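Nsp15 (Middle East respiratory syndrome-related coronavirus, PDB 5YVD) cleaves RNA as a coronavirus endoribonuclease of the EndoU clan, probably at uridylates, and is assembled here from six copies of the chain. Local coordinates at residues I161-V166 and P170-L175; Y227-V232 and D297-I302; S270-Y275 and T322-M327. All blocks are in the same frame, centred on the assembly; numbering follows the deposited sequence.

Contact 1: I161-V166 and P170-L175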
loop_
_atom_site.group_PDB
_atom_site.type_symbol
_atom_site.label_atom_id
_atom_site.label_comp_id
_atom_site.label_asym_id
_atom_site.label_seq_id
_atom_site.Cartn_x
_atom_site.Cartn_y
_atom_site.Cartn_z
ATOM N N ILE A 161 -22.739 -28.258 9.313
ATOM C CA ILE A 161 -22.664 -29.592 9.867
ATOM C C ILE A 161 -24.092 -29.947 10.383
ATOM O O ILE A 161 -24.757 -29.122 11.004
ATOM C CB ILE A 161 -21.499 -29.589 10.903
ATOM C CG1 ILE A 161 -20.459 -30.633 10.536
ATOM C CG2 ILE A 161 -21.933 -29.715 12.362
ATOM C CD1 ILE A 161 -19.436 -30.119 9.543
ATOM N N ARG A 162 -24.574 -31.147 10.071
ATOM C CA ARG A 162 -25.968 -31.544 10.367
ATOM C C ARG A 162 -26.029 -32.473 11.577
ATOM O O ARG A 162 -25.174 -33.359 11.725
ATOM C CB ARG A 162 -26.583 -32.289 9.176
ATOM C CG ARG A 162 -26.554 -31.543 7.865
ATOM C CD ARG A 162 -27.775 -30.650 7.643
ATOM N NE ARG A 162 -27.452 -29.512 6.778
ATOM C CZ ARG A 162 -28.178 -28.398 6.664
ATOM N NH1 ARG A 162 -29.322 -28.245 7.351
ATOM N NH2 ARG A 162 -27.751 -27.428 5.845
ATOM N N ASP A 163 -27.062 -32.304 12.404
ATOM C CA ASP A 163 -27.269 -33.193 13.561
ATOM C C ASP A 163 -27.495 -34.675 13.148
ATOM O O ASP A 163 -28.093 -34.946 12.111
ATOM C CB ASP A 163 -28.438 -32.677 14.428
ATOM C CG ASP A 163 -28.218 -32.913 15.927
ATOM O OD1 ASP A 163 -27.149 -33.435 16.326
ATOM O OD2 ASP A 163 -29.123 -32.574 16.720
ATOM N N SER A 164 -26.990 -35.600 13.974
ATOM C CA SER A 164 -26.968 -37.053 13.715
ATOM C C SER A 164 -26.322 -37.809 14.886
ATOM O O SER A 164 -25.652 -37.216 15.706
ATOM C CB SER A 164 -26.157 -37.387 12.463
ATOM O OG SER A 164 -24.776 -37.549 12.768
ATOM N N ASP A 165 -26.471 -39.123 14.930
ATOM C CA ASP A 165 -25.823 -39.931 15.977
ATOM C C ASP A 165 -24.290 -39.997 15.864
ATOM O O ASP A 165 -23.617 -40.318 16.849
ATOM C CB ASP A 165 -26.355 -41.363 15.958
ATOM C CG ASP A 165 -27.855 -41.430 16.072
ATOM O OD1 ASP A 165 -28.430 -40.501 16.676
ATOM O OD2 ASP A 165 -28.454 -42.403 15.553
ATOM N N VAL A 166 -23.747 -39.695 14.679
ATOM C CA VAL A 166 -22.296 -39.780 14.430
ATOM C C VAL A 166 -21.515 -38.474 14.671
ATOM O O VAL A 166 -20.272 -38.492 14.683
ATOM C CB VAL A 166 -21.986 -40.291 12.985
ATOM C CG1 VAL A 166 -22.680 -41.619 12.724
ATOM C CG2 VAL A 166 -22.376 -39.268 11.910
ATOM N N PRO A 170 -20.765 -30.731 19.084
ATOM C CA PRO A 170 -22.187 -30.477 19.252
ATOM C C PRO A 170 -22.783 -29.704 18.074
ATOM O O PRO A 170 -22.106 -28.884 17.435
ATOM C CB PRO A 170 -22.241 -29.631 20.523
ATOM C CG PRO A 170 -20.888 -28.974 20.643
ATOM C CD PRO A 170 -19.918 -29.942 19.999
ATOM N N VAL A 171 -24.048 -29.992 17.784
ATOM C CA VAL A 171 -24.814 -29.309 16.738
ATOM C C VAL A 171 -26.082 -28.661 17.337
ATOM O O VAL A 171 -26.539 -27.585 16.915
ATOM C CB VAL A 171 -25.184 -30.312 15.622
ATOM C CG1 VAL A 171 -26.059 -29.663 14.559
ATOM C CG2 VAL A 171 -23.932 -30.884 14.987
ATOM N N LYS A 172 -26.673 -29.317 18.325
ATOM C CA LYS A 172 -27.864 -28.768 18.953
ATOM C C LYS A 172 -27.434 -27.833 20.073
ATOM O O LYS A 172 -26.919 -28.280 21.118
ATOM C CB LYS A 172 -28.777 -29.885 19.476
ATOM C CG LYS A 172 -30.080 -29.378 20.101
ATOM C CD LYS A 172 -31.310 -29.580 19.237
ATOM C CE LYS A 172 -31.160 -29.073 17.822
ATOM N NZ LYS A 172 -32.486 -29.176 17.173
ATOM N N PHE A 173 -27.649 -26.539 19.857
ATOM C CA PHE A 173 -27.247 -25.559 20.853
ATOM C C PHE A 173 -28.455 -25.021 21.587
ATOM O O PHE A 173 -29.527 -24.881 21.007
ATOM C CB PHE A 173 -26.387 -24.441 20.244
ATOM C CG PHE A 173 -24.992 -24.890 19.902
ATOM C CD1 PHE A 173 -24.670 -25.304 18.601
ATOM C CD2 PHE A 173 -24.010 -24.949 20.885
ATOM C CE1 PHE A 173 -23.388 -25.734 18.287
ATOM C CE2 PHE A 173 -22.720 -25.374 20.580
ATOM C CZ PHE A 173 -22.408 -25.770 19.284
ATOM N N TYR A 174 -28.269 -24.789 22.884
ATOM C CA TYR A 174 -29.280 -24.225 23.740
ATOM C C TYR A 174 -28.746 -22.841 24.036
ATOM O O TYR A 174 -27.627 -22.669 24.532
ATOM C CB TYR A 174 -29.485 -25.091 24.993
ATOM C CG TYR A 174 -29.889 -26.506 24.636
ATOM C CD1 TYR A 174 -31.206 -26.820 24.327
ATOM C CD2 TYR A 174 -28.943 -27.536 24.555
ATOM C CE1 TYR A 174 -31.582 -28.118 23.985
ATOM C CE2 TYR A 174 -29.312 -28.838 24.207
ATOM C CZ TYR A 174 -30.639 -29.119 23.924
ATOM O OH TYR A 174 -31.022 -30.392 23.568
ATOM N N LEU A 175 -29.566 -21.864 23.686
ATOM C CA LEU A 175 -29.172 -20.485 23.538
ATOM C C LEU A 175 -29.948 -19.619 24.496
ATOM O O LEU A 175 -31.183 -19.652 24.499
ATOM C CB LEU A 175 -29.510 -20.054 22.119
ATOM C CG LEU A 175 -28.630 -20.724 21.064
ATOM C CD1 LEU A 175 -29.384 -20.839 19.756
ATOM C CD2 LEU A 175 -27.329 -19.959 20.872
#

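Contact 2: Y227-V232 and D297-I302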
loop_
_atom_site.group_PDB
_atom_site.type_symbol
_atom_site.label_atom_id
_atom_site.label_comp_id
_atom_site.label_asym_id
_atom_site.label_seq_id
_atom_site.Cartn_x
_atom_site.Cartn_y
_atom_site.Cartn_z
ATOM N N TYR A 227 -51.219 -20.583 -5.501
ATOM C CA TYR A 227 -50.092 -20.034 -4.761
ATOM C C TYR A 227 -48.927 -19.526 -5.625
ATOM O O TYR A 227 -47.813 -19.275 -5.123
ATOM C CB TYR A 227 -49.621 -21.085 -3.749
ATOM C CG TYR A 227 -50.694 -21.407 -2.748
ATOM C CD1 TYR A 227 -50.936 -20.571 -1.678
ATOM C CD2 TYR A 227 -51.529 -22.514 -2.919
ATOM C CE1 TYR A 227 -51.955 -20.840 -0.772
ATOM C CE2 TYR A 227 -52.546 -22.802 -2.014
ATOM C CZ TYR A 227 -52.751 -21.960 -0.941
ATOM O OH TYR A 227 -53.741 -22.231 -0.034
ATOM N N ALA A 228 -49.179 -19.370 -6.917
ATOM C CA ALA A 228 -48.219 -18.765 -7.833
ATOM C C ALA A 228 -46.807 -19.340 -7.792
ATOM O O ALA A 228 -45.842 -18.615 -8.029
ATOM C CB ALA A 228 -48.160 -17.267 -7.574
ATOM N N PHE A 229 -46.663 -20.632 -7.525
ATOM C CA PHE A 229 -45.324 -21.221 -7.411
ATOM C C PHE A 229 -44.466 -20.958 -8.641
ATOM O O PHE A 229 -43.245 -20.846 -8.544
ATOM C CB PHE A 229 -45.398 -22.723 -7.117
ATOM C CG PHE A 229 -45.051 -23.058 -5.711
ATOM C CD1 PHE A 229 -44.091 -24.018 -5.422
ATOM C CD2 PHE A 229 -45.640 -22.356 -4.658
ATOM C CE1 PHE A 229 -43.742 -24.288 -4.105
ATOM C CE2 PHE A 229 -45.287 -22.619 -3.340
ATOM C CZ PHE A 229 -44.337 -23.587 -3.065
ATOM N N GLU A 230 -45.111 -20.875 -9.796
ATOM C CA GLU A 230 -44.424 -20.620 -11.052
ATOM C C GLU A 230 -43.623 -19.332 -10.889
ATOM O O GLU A 230 -42.398 -19.320 -11.066
ATOM C CB GLU A 230 -45.459 -20.527 -12.198
ATOM C CG GLU A 230 -45.228 -21.378 -13.451
ATOM C CD GLU A 230 -44.793 -22.803 -13.172
ATOM O OE1 GLU A 230 -45.639 -23.709 -13.274
ATOM O OE2 GLU A 230 -43.591 -23.005 -12.872
ATOM N N HIS A 231 -44.314 -18.271 -10.483
ATOM C CA HIS A 231 -43.679 -16.962 -10.259
ATOM C C HIS A 231 -42.737 -16.978 -9.045
ATOM O O HIS A 231 -41.553 -16.644 -9.160
ATOM C CB HIS A 231 -44.754 -15.878 -10.056
ATOM C CG HIS A 231 -44.218 -14.480 -10.039
ATOM N ND1 HIS A 231 -44.041 -13.734 -11.184
ATOM C CD2 HIS A 231 -43.831 -13.690 -9.017
ATOM C CE1 HIS A 231 -43.565 -12.542 -10.871
ATOM N NE2 HIS A 231 -43.433 -12.490 -9.560
ATOM N N VAL A 232 -43.255 -17.408 -7.905
ATOM C CA VAL A 232 -42.575 -17.191 -6.643
ATOM C C VAL A 232 -41.363 -18.116 -6.485
ATOM O O VAL A 232 -40.259 -17.673 -6.173
ATOM C CB VAL A 232 -43.560 -17.349 -5.451
ATOM C CG1 VAL A 232 -42.829 -17.198 -4.138
ATOM C CG2 VAL A 232 -44.672 -16.318 -5.515
ATOM N N ASP A 297 -41.260 -27.201 2.766
ATOM C CA ASP A 297 -42.463 -27.510 3.525
ATOM C C ASP A 297 -42.866 -26.347 4.430
ATOM O O ASP A 297 -44.042 -26.009 4.560
ATOM C CB ASP A 297 -42.251 -28.738 4.404
ATOM C CG ASP A 297 -41.786 -29.942 3.631
ATOM O OD1 ASP A 297 -42.617 -30.839 3.427
ATOM O OD2 ASP A 297 -40.598 -29.989 3.247
ATOM N N ASP A 298 -41.890 -25.734 5.068
ATOM C CA ASP A 298 -42.195 -24.612 5.949
ATOM C C ASP A 298 -42.714 -23.379 5.165
ATOM O O ASP A 298 -43.650 -22.674 5.599
ATOM C CB ASP A 298 -40.958 -24.284 6.791
ATOM C CG ASP A 298 -40.609 -25.402 7.774
ATOM O OD1 ASP A 298 -41.522 -26.154 8.190
ATOM O OD2 ASP A 298 -39.430 -25.509 8.158
ATOM N N PHE A 299 -42.113 -23.130 4.005
ATOM C CA PHE A 299 -42.568 -22.055 3.130
ATOM C C PHE A 299 -43.988 -22.311 2.646
ATOM O O PHE A 299 -44.795 -21.395 2.556
ATOM C CB PHE A 299 -41.639 -21.949 1.938
ATOM C CG PHE A 299 -41.965 -20.820 1.000
ATOM C CD1 PHE A 299 -41.541 -19.540 1.271
ATOM C CD2 PHE A 299 -42.648 -21.058 -0.183
ATOM C CE1 PHE A 299 -41.802 -18.510 0.398
ATOM C CE2 PHE A 299 -42.915 -20.033 -1.070
ATOM C CZ PHE A 299 -42.484 -18.757 -0.780
ATOM N N VAL A 300 -44.293 -23.564 2.341
ATOM C CA VAL A 300 -45.639 -23.919 1.910
ATOM C C VAL A 300 -46.653 -23.725 3.064
ATOM O O VAL A 300 -47.742 -23.189 2.890
ATOM C CB VAL A 300 -45.683 -25.364 1.363
ATOM C CG1 VAL A 300 -47.118 -25.808 1.133
ATOM C CG2 VAL A 300 -44.893 -25.465 0.075
ATOM N N MET A 301 -46.269 -24.148 4.247
ATOM C CA MET A 301 -47.125 -24.010 5.407
ATOM C C MET A 301 -47.541 -22.549 5.586
ATOM O O MET A 301 -48.710 -22.253 5.795
ATOM C CB MET A 301 -46.374 -24.537 6.622
ATOM C CG MET A 301 -47.181 -24.796 7.862
ATOM S SD MET A 301 -46.163 -25.819 8.964
ATOM C CE MET A 301 -44.915 -24.661 9.558
ATOM N N ILE A 302 -46.587 -21.639 5.468
ATOM C CA ILE A 302 -46.856 -20.230 5.685
ATOM C C ILE A 302 -47.879 -19.689 4.699
ATOM O O ILE A 302 -48.782 -18.930 5.071
ATOM C CB ILE A 302 -45.569 -19.410 5.525
ATOM C CG1 ILE A 302 -44.690 -19.633 6.742
ATOM C CG2 ILE A 302 -45.866 -17.913 5.315
ATOM C CD1 ILE A 302 -43.293 -19.100 6.570
#

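Contact 3: S270-Y275 and T322-M327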
loop_
_atom_site.group_PDB
_atom_site.type_symbol
_atom_site.label_atom_id
_atom_site.label_comp_id
_atom_site.label_asym_id
_atom_site.label_seq_id
_atom_site.Cartn_x
_atom_site.Cartn_y
_atom_site.Cartn_z
ATOM N N SER A 270 -26.697 -14.743 6.781
ATOM C CA SER A 270 -27.801 -13.828 6.964
ATOM C C SER A 270 -29.132 -14.535 6.647
ATOM O O SER A 270 -29.215 -15.377 5.736
ATOM C CB SER A 270 -27.617 -12.589 6.066
ATOM O OG SER A 270 -28.721 -11.695 6.156
ATOM N N THR A 271 -30.165 -14.189 7.408
ATOM C CA THR A 271 -31.475 -14.776 7.210
ATOM C C THR A 271 -32.003 -14.495 5.818
ATOM O O THR A 271 -32.636 -15.380 5.224
ATOM C CB THR A 271 -32.482 -14.300 8.267
ATOM O OG1 THR A 271 -32.076 -14.791 9.540
ATOM C CG2 THR A 271 -33.839 -14.844 7.996
ATOM N N ILE A 272 -31.729 -13.282 5.314
ATOM C CA ILE A 272 -32.018 -12.892 3.913
ATOM C C ILE A 272 -30.757 -12.539 3.127
ATOM O O ILE A 272 -29.887 -11.797 3.590
ATOM C CB ILE A 272 -32.896 -11.634 3.827
ATOM C CG1 ILE A 272 -34.168 -11.786 4.666
ATOM C CG2 ILE A 272 -33.229 -11.302 2.377
ATOM C CD1 ILE A 272 -34.612 -10.478 5.309
ATOM N N HIS A 273 -30.714 -13.033 1.906
ATOM C CA HIS A 273 -29.653 -12.749 0.979
ATOM C C HIS A 273 -30.224 -12.031 -0.255
ATOM O O HIS A 273 -31.310 -12.371 -0.742
ATOM C CB HIS A 273 -28.984 -14.062 0.549
ATOM C CG HIS A 273 -28.147 -14.704 1.614
ATOM N ND1 HIS A 273 -26.772 -14.665 1.604
ATOM C CD2 HIS A 273 -28.489 -15.395 2.719
ATOM C CE1 HIS A 273 -26.301 -15.314 2.649
ATOM N NE2 HIS A 273 -27.323 -15.769 3.343
ATOM N N ASN A 274 -29.472 -11.056 -0.767
ATOM C CA ASN A 274 -29.889 -10.287 -1.926
ATOM C C ASN A 274 -28.953 -10.528 -3.073
ATOM O O ASN A 274 -27.768 -10.352 -2.936
ATOM C CB ASN A 274 -29.870 -8.793 -1.602
ATOM C CG ASN A 274 -31.001 -8.360 -0.676
ATOM O OD1 ASN A 274 -32.008 -9.044 -0.529
ATOM N ND2 ASN A 274 -30.833 -7.193 -0.057
ATOM N N TYR A 275 -29.498 -10.896 -4.221
ATOM C CA TYR A 275 -28.685 -11.220 -5.387
ATOM C C TYR A 275 -29.044 -10.334 -6.572
ATOM O O TYR A 275 -30.170 -9.873 -6.704
ATOM C CB TYR A 275 -28.824 -12.706 -5.776
ATOM C CG TYR A 275 -28.372 -13.666 -4.690
ATOM C CD1 TYR A 275 -29.297 -14.339 -3.916
ATOM C CD2 TYR A 275 -27.016 -13.898 -4.429
ATOM C CE1 TYR A 275 -28.910 -15.220 -2.915
ATOM C CE2 TYR A 275 -26.619 -14.783 -3.422
ATOM C CZ TYR A 275 -27.589 -15.432 -2.666
ATOM O OH TYR A 275 -27.261 -16.290 -1.652
ATOM N N THR A 322 -35.615 -13.807 15.052
ATOM C CA THR A 322 -36.172 -12.438 14.858
ATOM C C THR A 322 -37.575 -12.525 14.260
ATOM O O THR A 322 -38.116 -13.624 14.066
ATOM C CB THR A 322 -35.363 -11.606 13.839
ATOM O OG1 THR A 322 -34.125 -12.259 13.556
ATOM C CG2 THR A 322 -35.120 -10.176 14.336
ATOM N N MET A 323 -38.156 -11.368 13.956
ATOM C CA MET A 323 -39.375 -11.314 13.153
ATOM C C MET A 323 -38.961 -11.020 11.740
ATOM O O MET A 323 -38.166 -10.113 11.540
ATOM C CB MET A 323 -40.341 -10.222 13.650
ATOM C CG MET A 323 -41.788 -10.444 13.221
ATOM S SD MET A 323 -42.566 -11.881 14.030
ATOM C CE MET A 323 -43.392 -11.102 15.424
ATOM N N ILE A 324 -39.485 -11.777 10.770
ATOM C CA ILE A 324 -39.243 -11.500 9.333
ATOM C C ILE A 324 -40.527 -11.166 8.578
ATOM O O ILE A 324 -41.530 -11.877 8.690
ATOM C CB ILE A 324 -38.551 -12.683 8.606
ATOM C CG1 ILE A 324 -37.226 -13.048 9.304
ATOM C CG2 ILE A 324 -38.298 -12.350 7.124
ATOM C CD1 ILE A 324 -36.120 -12.021 9.143
ATOM N N GLU A 325 -40.469 -10.106 7.776
ATOM C CA GLU A 325 -41.635 -9.581 7.108
ATOM C C GLU A 325 -41.587 -9.868 5.638
ATOM O O GLU A 325 -40.532 -9.779 5.013
ATOM C CB GLU A 325 -41.733 -8.080 7.314
ATOM C CG GLU A 325 -41.931 -7.706 8.772
ATOM C CD GLU A 325 -42.195 -6.230 8.971
ATOM O OE1 GLU A 325 -42.155 -5.454 7.981
ATOM O OE2 GLU A 325 -42.448 -5.866 10.138
ATOM N N PHE A 326 -42.748 -10.195 5.089
ATOM C CA PHE A 326 -42.903 -10.399 3.674
ATOM C C PHE A 326 -44.053 -9.559 3.223
ATOM O O PHE A 326 -44.975 -9.315 4.001
ATOM C CB PHE A 326 -43.315 -11.828 3.382
ATOM C CG PHE A 326 -42.347 -12.860 3.861
ATOM C CD1 PHE A 326 -42.258 -13.177 5.207
ATOM C CD2 PHE A 326 -41.558 -13.560 2.952
ATOM C CE1 PHE A 326 -41.374 -14.154 5.638
ATOM C CE2 PHE A 326 -40.671 -14.531 3.380
ATOM C CZ PHE A 326 -40.576 -14.829 4.722
ATOM N N MET A 327 -44.030 -9.165 1.956
ATOM C CA MET A 327 -45.236 -8.679 1.321
ATOM C C MET A 327 -45.942 -9.865 0.665
ATOM O O MET A 327 -45.284 -10.773 0.146
ATOM C CB MET A 327 -44.891 -7.620 0.294
ATOM C CG MET A 327 -44.319 -6.352 0.918
ATOM S SD MET A 327 -45.465 -5.564 2.062
ATOM C CE MET A 327 -46.902 -5.304 1.021
#

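Contact 1: I161-V166 and P170-L175
Val171 is a buried apolar residue whose main partner is an aspartate. Asp163 and Val171 run past each other in opposite directions. OD1 of Asp163 lies 3.8 Å from CB of Val171, so the carboxylate lies alongside the valine rather than pointing at a donor across the contact. The two methyls of Val171 divide the work. Val171 CG1 is anti to the backbone N (chi1 176°), which turns it to the backbone of the other segment, 3.6 Å from Asp163 N. Val171 CG2, anti to the carbonyl carbon, meets Ile161 CG2 at 3.5 Å. These two side chains cross at about a right angle. Ile161 begins toward the valine, but its longer branch then leads away, and only the CG2 methyl makes the touch.

The contact joins two sheets of the middle domain. Ile161 lies near the end of strand 159-162, which pairs with 153-156. Val171 and Lys172 form the approach to strand 174-178 of the five-stranded mixed sheet. The chain makes the turn between them within a few residues. Ser164 belongs to that turn. Ser164 OG accepts from Val166 N at 3.1 Å, an ST turn. Asp163 OD1 accepts a weak bond from Ser164 N.

The other carboxylate oxygen, Asp163 OD2, lies 3.9 Å from Lys172 CB. The lysine chain is bent twice, at chi2 and chi3, and Lys172 NZ stops 4.8 Å from Asp163 OD2. Lys172 NZ forms a salt bridge with Asp152. Asp152 is bonded through its backbone to Asp163, so the lysine is held close to both acids, and the nearby positive charge would probably favour the ionised form of each. Ile161 also packs on Thr280 of a second subunit.

Contact 2: Y227-V232 and D297-I302
Phe229 and Phe299 reach out from two helices and slide past each other in opposite directions. Their ring planes are inclined by roughly 60°. The nearest atoms are CE2 of Phe229 and CE2 of Phe299, 4.2 Å apart. Phe229 reaches Phe299 at the edge of its ring, near the ring plane. Seen from Phe229, the approach is oblique. The pair is therefore neither a flat stack nor a clean T-shape.

Each ring also meets a valine of the opposite helix. CG1 of Val232 sits at the edge of the Phe299 ring, close to its plane, and is 3.7 Å from CZ of Phe299. A chi1 of 177° swings this methyl away from the backbone N of Val232, while the valine itself points at helix 296-304. CZ of Phe229 lies 3.7 Å from CG2 of Val300. Those two side chains cross at about a right angle. Phe299 extends directly toward its partners, with CG anti to its own N (chi1 -177°). Phe229 starts off to the side of the other helix, and the end of its ring comes nearer.

The helices are 229-234 and 296-304 of the endoribonuclease domain. Ala228 is the N-cap of the first. The CA atoms of Val232 and Phe299 are 10.9 Å apart, and the side chains span the gap between the backbones. Leu296 and Leu303 also touch Phe229, as does Ile219 from helix 215-221. Leu247 and Leu294 touch Phe299.

All four touching side chains are buried and apolar. Cohesion thus rests on dispersion and the exclusion of water, and shape rather than polar bonding sets how the rings and methyls fit.

Contact 3: S270-Y275 and T322-M327
Thr271 and Ile324 reach toward each other and meet tip to tip, with CG2 of Thr271 3.8 Å from CD1 of Ile324. In Thr271 a chi1 of -66° puts OG1 beside the backbone N and sends the methyl to the isoleucine. Ile272 adds a looser apolar touch, its CD1 lying 4.4 Å from the same CD1 of Ile324.

Polar bonds hold the loop side. Thr271 OG1 is engaged away from the isoleucine, with Asp320 and with Asn74. Asp320 lies in the turn just before strand 322-331, and Asn74 ends helix 69-74 in the middle-domain range. The single threonine thus gives its methyl to the core and its hydroxyl to two other parts of the chain. Ser270 OG donates to Ile272 O at 2.8 Å, with the donor tilted 31° from the carbonyl plane. This bond spans the turn of chain that leads into strand 273-279.

The contact joins two three-stranded antiparallel sheets. One contains strand 273-279, and the other contains strand 322-331. Paired sheets of this kind are characteristic of the EndoU catalytic domain.

How the contacts relate
Contacts 2 and 3 both lie in the endoribonuclease range, and their segments alternate along the chain. Their centres are 15 Å apart and their nearest atoms about 5 Å, without touching. Contact 2 packs helix on helix, whereas contact 3 joins the two sheets. Contact 1 is closed earlier in the sequence, in the middle domain. Its centre is 24 Å from that of contact 3 and 28 Å from that of contact 2, with nearest atoms about 11 Å away in both cases. Asn74, bonded to Thr271 of contact 3, links the two ranges. The active site, which in EndoU relatives lies in the catalytic domain, is probably in the same domain as contacts 2 and 3.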